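Local coordinates for protein urocanate hydratase (Paenibacillus sp. Soil724D2, PDB 7NED) that probably hydrates thiourocanate in bacterial ergothioneine breakdown, as its relatives hydrate urocanate, using bound NAD+ as cofactor, at residues A[160-165]-A[183-188]; A[16-21]-A[497-502]; A[134-139]-A[169-174]. All coordinates share one frame; numbering follows the deposited sequence.

Contact 1: A[160-165]-A[183-188]; sequences ILTAGL and ILCVEV. With NAD (nicotinamide-adenine-dinucleotide), chain C.
I160 to A163 pair with I183 to V186 as neighbouring parallel strands inside the seven-stranded sheet of the Rossmann-like domain, the axes 4.4 Å apart and 19° from parallel. The backbone ladder runs from L184 N on I160 O through T162 N on L184 O and V186 N on T162 O to G164 N on V186 O (2.8 Å). L161 and L184 lie side by side on one face with A163 and V186; L161 and A163, apolar as suits a covered face, pack under helix 234-243, while L184 touches V228 and L230 of the adjoining strand 226-231. On the other face the I183 CD1 methyl meets I160 CG2 at 3.8 Å, and T162 CG2 rests 3.7 Å from C185 SG while T162 OG1 bonds to Q172. With helix 172-178 between them, the strands form a beta-alpha-beta unit whose second strand ends in an acid gripping the adenine ribose, as in many NAD-binding Rossmann folds. There G164, at positive phi, has no CB to jam against the preceding carbonyl. E187 has CG anti to its N (chi1 163°) and bends at chi2, which brings the carboxylate back to L165. OE1 takes L165 N through its anti lone pair (2.7 Å) and NAD O3B at 2.6 Å; OE2 accepts NAD O2B at 2.6 Å and S189 N. With an alanine here, both adenine-ribose hydroxyls and the L165 amide would probably be left without this shared acceptor.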
# COMPACT_ATOMS: atom_id res chain seq x y z
N ILE A 160 -0.37 -7.05 38.50
CA ILE A 160 -0.72 -6.59 37.16
C ILE A 160 -2.24 -6.54 37.07
O ILE A 160 -2.93 -7.50 37.46
CB ILE A 160 -0.15 -7.51 36.07
CG1 ILE A 160 1.38 -7.61 36.19
CG2 ILE A 160 -0.55 -6.98 34.64
CD1 ILE A 160 1.93 -8.69 35.29
N LEU A 161 -2.77 -5.44 36.59
CA LEU A 161 -4.18 -5.33 36.30
C LEU A 161 -4.33 -5.20 34.80
O LEU A 161 -3.67 -4.36 34.21
CB LEU A 161 -4.78 -4.12 36.99
CG LEU A 161 -6.21 -3.76 36.57
CD1 LEU A 161 -7.20 -4.79 37.10
CD2 LEU A 161 -6.53 -2.34 37.05
N THR A 162 -5.23 -5.98 34.21
CA THR A 162 -5.52 -5.77 32.80
C THR A 162 -6.98 -6.13 32.55
O THR A 162 -7.73 -6.47 33.47
CB THR A 162 -4.56 -6.56 31.91
OG1 THR A 162 -4.79 -6.20 30.54
CG2 THR A 162 -4.76 -8.05 32.08
N ALA A 163 -7.37 -6.12 31.27
CA ALA A 163 -8.74 -6.49 30.93
C ALA A 163 -8.74 -7.13 29.55
O ALA A 163 -7.83 -6.91 28.74
CB ALA A 163 -9.66 -5.26 30.94
N GLY A 164 -9.78 -7.92 29.29
CA GLY A 164 -9.95 -8.54 28.00
C GLY A 164 -9.36 -9.93 27.95
O GLY A 164 -8.15 -10.10 28.02
N LEU A 165 -10.23 -10.94 27.81
CA LEU A 165 -9.76 -12.31 27.66
C LEU A 165 -10.25 -12.91 26.35
O LEU A 165 -10.76 -14.04 26.34
CB LEU A 165 -10.23 -13.16 28.83
CG LEU A 165 -9.65 -12.79 30.20
CD1 LEU A 165 -10.27 -13.68 31.30
CD2 LEU A 165 -8.12 -12.97 30.16
N ILE A 183 -1.83 -11.57 38.54
CA ILE A 183 -2.46 -10.81 37.46
C ILE A 183 -3.98 -10.96 37.57
O ILE A 183 -4.51 -12.08 37.63
CB ILE A 183 -1.94 -11.26 36.07
CG1 ILE A 183 -2.53 -10.35 34.96
CG2 ILE A 183 -2.18 -12.75 35.82
CD1 ILE A 183 -1.76 -10.43 33.58
N LEU A 184 -4.67 -9.83 37.60
CA LEU A 184 -6.13 -9.75 37.59
C LEU A 184 -6.60 -9.32 36.20
O LEU A 184 -6.22 -8.24 35.72
CB LEU A 184 -6.60 -8.73 38.63
CG LEU A 184 -8.10 -8.53 38.78
CD1 LEU A 184 -8.81 -9.89 39.01
CD2 LEU A 184 -8.40 -7.52 39.89
N CYS A 185 -7.44 -10.13 35.56
CA CYS A 185 -7.95 -9.84 34.22
C CYS A 185 -9.45 -9.62 34.28
O CYS A 185 -10.21 -10.55 34.59
CB CYS A 185 -7.64 -10.99 33.28
SG CYS A 185 -5.87 -11.40 33.26
N VAL A 186 -9.88 -8.38 34.01
CA VAL A 186 -11.30 -8.04 33.98
C VAL A 186 -11.85 -8.37 32.61
O VAL A 186 -11.30 -7.93 31.59
CB VAL A 186 -11.52 -6.55 34.30
CG1 VAL A 186 -13.01 -6.24 34.38
CG2 VAL A 186 -10.80 -6.13 35.57
N GLU A 187 -12.96 -9.11 32.58
CA GLU A 187 -13.58 -9.54 31.33
C GLU A 187 -15.10 -9.49 31.50
O GLU A 187 -15.63 -9.93 32.53
CB GLU A 187 -13.07 -10.94 30.96
CG GLU A 187 -13.89 -11.70 29.95
CD GLU A 187 -13.98 -10.98 28.59
OE1 GLU A 187 -12.93 -10.71 27.92
OE2 GLU A 187 -15.12 -10.69 28.18
N VAL A 188 -15.81 -8.91 30.55
CA VAL A 188 -17.25 -8.79 30.69
C VAL A 188 -18.05 -10.04 30.45
O VAL A 188 -19.08 -10.18 30.99
CB VAL A 188 -17.87 -7.72 29.79
CG1 VAL A 188 -17.59 -6.34 30.29
CG2 VAL A 188 -17.47 -7.92 28.35
PA NAD C . -11.41 -9.96 21.11
O1A NAD C . -12.51 -9.00 20.65
O2A NAD C . -11.36 -11.41 20.84
O5B NAD C . -11.61 -9.93 22.79
C5B NAD C . -11.85 -8.68 23.31
C4B NAD C . -12.30 -8.99 24.82
O4B NAD C . -12.64 -7.83 25.52
C3B NAD C . -13.61 -9.83 24.63
O3B NAD C . -13.54 -10.97 25.39
C2B NAD C . -14.71 -8.86 25.17
O2B NAD C . -15.70 -9.51 25.89
C1B NAD C . -13.88 -8.10 26.20
N9A NAD C . -14.40 -6.77 26.53
C8A NAD C . -14.98 -5.82 25.70
N7A NAD C . -15.33 -4.73 26.34
C5A NAD C . -14.93 -4.95 27.65
C6A NAD C . -15.03 -4.17 28.82
N6A NAD C . -15.58 -2.93 28.80
N1A NAD C . -14.55 -4.65 30.00
C2A NAD C . -14.04 -5.91 29.96
N3A NAD C . -13.89 -6.76 28.94
C4A NAD C . -14.35 -6.24 27.78
O3 NAD C . -10.16 -9.05 20.82
PN NAD C . -8.70 -9.68 20.85
O1N NAD C . -8.18 -10.50 19.70
O2N NAD C . -8.42 -10.09 22.28
O5D NAD C . -7.67 -8.31 20.71
C5D NAD C . -7.91 -7.31 21.71
C4D NAD C . -7.08 -6.09 21.39
O4D NAD C . -5.74 -6.45 21.12
C3D NAD C . -7.68 -5.61 19.97
O3D NAD C . -7.81 -4.19 19.92
C2D NAD C . -6.59 -6.06 18.93
O2D NAD C . -6.38 -5.22 17.87
C1D NAD C . -5.45 -5.73 19.95
N1N NAD C . -4.07 -6.01 19.55
C2N NAD C . -3.65 -5.14 18.56
C3N NAD C . -2.35 -5.17 18.08
C7N NAD C . -2.01 -4.20 16.94
O7N NAD C . -0.88 -3.78 16.71
N7N NAD C . -3.04 -3.84 16.09
C4N NAD C . -1.49 -6.12 18.66
C5N NAD C . -1.95 -6.97 19.66
C6N NAD C . -3.27 -6.89 20.13

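Contact 2: A[16-21]-A[497-502]; sequences GWRQEA and VADGST
A21 presents its CB to the forked end of V497, 3.5 Å from CG2 and 3.7 Å from CG1, so that one methyl sits against both methyls of the valine fork. An alanine suits this spot because it lets the first turn of helix 17-31 settle close to the end of strand 490-498. One turn back, the W17 CB touches the D499 CB at 4.2 Å, while the indole leads away to L12 and P427. R18 crosses D499 with its aliphatic stem, CG lying 3.5 Å from OD2. The two charged groups do not pair: R18 NE and D499 OD2 are 5.1 Å apart, and the guanidinium and carboxylate planes stand 88° to each other. Instead, the arginine bends at chi3 (59°) to form salt bridges with D474 and E67, and NH1 also reaches R86 O. D474 in turn accepts V497 N, so a single carboxylate holds the arginine and the strand end together. D499 is fixed by its own chain. OD1 receives S501 N at 3.1 Å from above the carboxylate plane, making an Asx turn, and also bonds to S504. G500 suits the turn with its positive phi, and S501 caps the following helix through S504 N. The segments thus meet mainly through aliphatic carbon, with no hydrogen bond or salt bridge between them; the charge of R18 is probably balanced mainly by D474 and E67.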
# COMPACT_ATOMS: atom_id res chain seq x y z
N GLY A 16 -0.52 -30.12 -4.15
CA GLY A 16 0.77 -30.23 -3.49
C GLY A 16 0.69 -29.71 -2.07
O GLY A 16 -0.34 -29.19 -1.62
N TRP A 17 1.79 -29.86 -1.35
CA TRP A 17 1.80 -29.52 0.07
C TRP A 17 1.91 -28.02 0.30
O TRP A 17 1.49 -27.53 1.36
CB TRP A 17 2.96 -30.22 0.79
CG TRP A 17 2.47 -31.49 1.44
CD1 TRP A 17 2.69 -32.77 1.01
CD2 TRP A 17 1.63 -31.59 2.61
NE1 TRP A 17 2.04 -33.67 1.85
CE2 TRP A 17 1.39 -32.96 2.84
CE3 TRP A 17 1.09 -30.65 3.50
CZ2 TRP A 17 0.61 -33.43 3.92
CZ3 TRP A 17 0.30 -31.13 4.59
CH2 TRP A 17 0.08 -32.49 4.77
N ARG A 18 2.48 -27.27 -0.64
CA ARG A 18 2.46 -25.83 -0.45
C ARG A 18 1.03 -25.32 -0.50
O ARG A 18 0.64 -24.48 0.31
CB ARG A 18 3.33 -25.15 -1.52
CG ARG A 18 4.78 -25.54 -1.39
CD ARG A 18 5.66 -25.03 -2.53
NE ARG A 18 5.61 -23.58 -2.62
CZ ARG A 18 6.04 -22.88 -3.67
NH1 ARG A 18 6.55 -23.52 -4.73
NH2 ARG A 18 5.95 -21.56 -3.66
N GLN A 19 0.22 -25.84 -1.42
CA GLN A 19 -1.16 -25.41 -1.49
C GLN A 19 -1.93 -25.93 -0.29
O GLN A 19 -2.71 -25.20 0.34
CB GLN A 19 -1.80 -25.91 -2.79
CG GLN A 19 -1.07 -25.48 -4.10
CD GLN A 19 -0.01 -26.48 -4.54
OE1 GLN A 19 0.76 -26.99 -3.73
NE2 GLN A 19 0.00 -26.78 -5.82
N GLU A 20 -1.72 -27.20 0.05
CA GLU A 20 -2.41 -27.78 1.20
C GLU A 20 -2.13 -26.99 2.48
O GLU A 20 -3.01 -26.82 3.34
CB GLU A 20 -1.98 -29.23 1.35
CG GLU A 20 -2.64 -29.98 2.53
CD GLU A 20 -4.07 -30.44 2.22
OE1 GLU A 20 -4.41 -30.62 1.02
OE2 GLU A 20 -4.86 -30.66 3.17
N ALA A 21 -0.88 -26.52 2.63
CA ALA A 21 -0.51 -25.80 3.84
C ALA A 21 -1.37 -24.55 3.99
O ALA A 21 -1.92 -24.29 5.07
CB ALA A 21 0.98 -25.44 3.82
N VAL A 497 6.18 -22.24 3.43
CA VAL A 497 5.88 -23.66 3.66
C VAL A 497 7.20 -24.40 3.56
O VAL A 497 7.84 -24.41 2.51
CB VAL A 497 4.86 -24.21 2.65
CG1 VAL A 497 4.57 -25.70 2.98
CG2 VAL A 497 3.60 -23.37 2.65
N ALA A 498 7.61 -24.99 4.67
CA ALA A 498 8.78 -25.85 4.71
C ALA A 498 8.28 -27.27 4.44
O ALA A 498 7.93 -28.01 5.36
CB ALA A 498 9.49 -25.75 6.05
N ASP A 499 8.20 -27.62 3.16
CA ASP A 499 7.68 -28.91 2.75
C ASP A 499 8.78 -29.93 2.53
O ASP A 499 8.50 -31.03 2.04
CB ASP A 499 6.81 -28.78 1.48
CG ASP A 499 7.59 -28.32 0.26
OD1 ASP A 499 8.82 -28.10 0.36
OD2 ASP A 499 6.97 -28.21 -0.83
N GLY A 500 10.01 -29.62 2.90
CA GLY A 500 11.09 -30.56 2.78
C GLY A 500 11.91 -30.50 1.51
O GLY A 500 13.04 -31.00 1.50
N SER A 501 11.39 -29.89 0.43
CA SER A 501 12.14 -29.95 -0.83
C SER A 501 13.37 -29.07 -0.77
O SER A 501 13.44 -28.10 -0.02
CB SER A 501 11.28 -29.49 -2.01
OG SER A 501 11.07 -28.09 -1.94
N THR A 502 14.35 -29.40 -1.62
CA THR A 502 15.52 -28.55 -1.72
C THR A 502 15.17 -27.21 -2.33
O THR A 502 15.77 -26.19 -1.96
CB THR A 502 16.61 -29.23 -2.55
OG1 THR A 502 16.06 -29.59 -3.82
CG2 THR A 502 17.10 -30.48 -1.83

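Contact 3: A[134-139]-A[169-174]; sequences GVIQGT and GGAQPL. With URO ((2E)-3-(1H-imidazol-4-yl)acrylic acid), chain B.
Q172 meets T139 through its aliphatic stem, CG to T139 CG2 at 4.4 Å, and turns its flat amide toward its own loop. NE2 donates to G169 O at 3.1 Å, with that oxygen only 7° out of the amide plane. The backbone N of Q172 reaches the same oxygen, so the two donors grip it from opposite faces of the carbonyl plane. NE2 also bonds to A163 O and OE1 to T162, which fixes the amide's rotation in a buried place where glutamine can serve as donor and acceptor at once. The loop behind it is the dinucleotide-binding turn of a Rossmann fold: a G-x-G-x-x-G-like, glycine-rich sequence runs from G164 to G169, and G169 N bonds to a cofactor phosphate oxygen, NAD O2N. Helix 133-150 packs on the residues just after this turn, leading into helix 172-178, mainly through hydrocarbon. A171, small enough for close approach, sets its CB 3.6 Å from V135 CG1 and 3.8 Å from I136 CB. I136 is fully extended (chi1 -172°, chi2 -179°), which carries CD1 past A171 to L174 CD2 at 3.7 Å; W383 and I400 also touch this isoleucine. At the near end of the helix G134 C lies 3.7 Å from the urocanate oxygen OAA, where any CB would collide with that oxygen. The same ligand is hydrogen-bonded by T123 and R352.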
# COMPACT_ATOMS: atom_id res chain seq x y z
N GLY A 134 -0.06 -16.91 19.70
CA GLY A 134 0.65 -16.02 18.79
C GLY A 134 1.17 -14.78 19.48
O GLY A 134 2.25 -14.27 19.12
N VAL A 135 0.45 -14.29 20.49
CA VAL A 135 0.82 -13.05 21.15
C VAL A 135 1.45 -13.29 22.53
O VAL A 135 1.89 -12.34 23.17
CB VAL A 135 -0.40 -12.10 21.27
CG1 VAL A 135 -1.37 -12.58 22.37
CG2 VAL A 135 0.02 -10.66 21.51
N ILE A 136 1.50 -14.53 23.00
CA ILE A 136 1.83 -14.69 24.42
C ILE A 136 3.30 -14.34 24.69
O ILE A 136 3.61 -13.73 25.72
CB ILE A 136 1.46 -16.09 24.94
CG1 ILE A 136 1.64 -16.13 26.46
CG2 ILE A 136 2.27 -17.18 24.30
CD1 ILE A 136 1.30 -17.48 27.02
N GLN A 137 4.23 -14.64 23.78
CA GLN A 137 5.62 -14.31 24.10
C GLN A 137 5.85 -12.81 24.08
O GLN A 137 6.64 -12.30 24.88
CB GLN A 137 6.63 -14.96 23.14
CG GLN A 137 8.05 -14.64 23.65
CD GLN A 137 9.20 -15.35 22.91
OE1 GLN A 137 8.99 -16.07 21.94
NE2 GLN A 137 10.43 -15.11 23.36
N GLY A 138 5.22 -12.10 23.15
CA GLY A 138 5.30 -10.64 23.14
C GLY A 138 4.87 -10.05 24.47
O GLY A 138 5.55 -9.22 25.05
N THR A 139 3.73 -10.49 24.97
CA THR A 139 3.23 -9.96 26.24
C THR A 139 4.17 -10.32 27.39
O THR A 139 4.45 -9.49 28.27
CB THR A 139 1.83 -10.51 26.48
OG1 THR A 139 1.02 -10.22 25.31
CG2 THR A 139 1.19 -9.87 27.72
N GLY A 169 -6.22 -11.09 24.10
CA GLY A 169 -6.22 -10.81 25.54
C GLY A 169 -6.15 -12.05 26.41
O GLY A 169 -5.59 -12.01 27.52
N GLY A 170 -6.69 -13.16 25.93
CA GLY A 170 -6.64 -14.39 26.70
C GLY A 170 -5.24 -14.88 27.00
O GLY A 170 -5.06 -15.71 27.89
N ALA A 171 -4.22 -14.38 26.27
CA ALA A 171 -2.84 -14.75 26.58
C ALA A 171 -2.30 -14.06 27.82
O ALA A 171 -1.27 -14.48 28.37
CB ALA A 171 -1.92 -14.42 25.40
N GLN A 172 -2.94 -12.99 28.26
CA GLN A 172 -2.34 -12.17 29.30
C GLN A 172 -2.21 -12.93 30.62
O GLN A 172 -1.16 -12.79 31.28
CB GLN A 172 -3.17 -10.90 29.48
CG GLN A 172 -3.16 -9.95 28.31
CD GLN A 172 -4.10 -8.80 28.56
OE1 GLN A 172 -3.67 -7.68 28.83
NE2 GLN A 172 -5.40 -9.10 28.57
N PRO A 173 -3.19 -13.69 31.08
CA PRO A 173 -3.01 -14.35 32.39
C PRO A 173 -1.84 -15.30 32.39
O PRO A 173 -1.11 -15.38 33.39
CB PRO A 173 -4.36 -15.07 32.62
CG PRO A 173 -5.03 -15.08 31.29
CD PRO A 173 -4.55 -13.87 30.55
N LEU A 174 -1.62 -16.03 31.29
CA LEU A 174 -0.49 -16.94 31.25
C LEU A 174 0.83 -16.19 31.11
O LEU A 174 1.82 -16.55 31.74
CB LEU A 174 -0.67 -17.95 30.14
CG LEU A 174 0.23 -19.16 30.17
CD1 LEU A 174 0.22 -19.90 31.57
CD2 LEU A 174 -0.25 -20.09 29.06
OAA URO B . -0.54 -12.92 16.74
CAI URO B . -1.55 -12.74 15.93
OAB URO B . -1.99 -13.58 15.25
CAC URO B . -2.15 -11.40 15.82
CAD URO B . -1.67 -10.41 16.54
CAJ URO B . -2.37 -9.20 16.31
CAF URO B . -2.36 -8.07 17.07
NAH URO B . -3.30 -7.18 16.63
CAE URO B . -3.87 -7.77 15.60
NAG URO B . -3.35 -9.00 15.37

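Overall arrangement
Contacts 1 and 3 belong to one cofactor-binding unit: their centres are 12 Å apart, and they join where Q172 OE1 lies 2.5 Å from T162 OG1. Their segments alternate along the chain, and both contacts lie beside NAD. Contact 1 serves the adenine ribose, with G164 about 13 Å from urocanate; contact 3 reaches both the cofactor phosphate and the bound urocanate. Contact 2 stands apart, its centre 40 Å from that of contact 1 on the opposite side of the chain's centre and its nearest atoms about 16 Å from contact 3. It closes a long loop of chain that encloses both others.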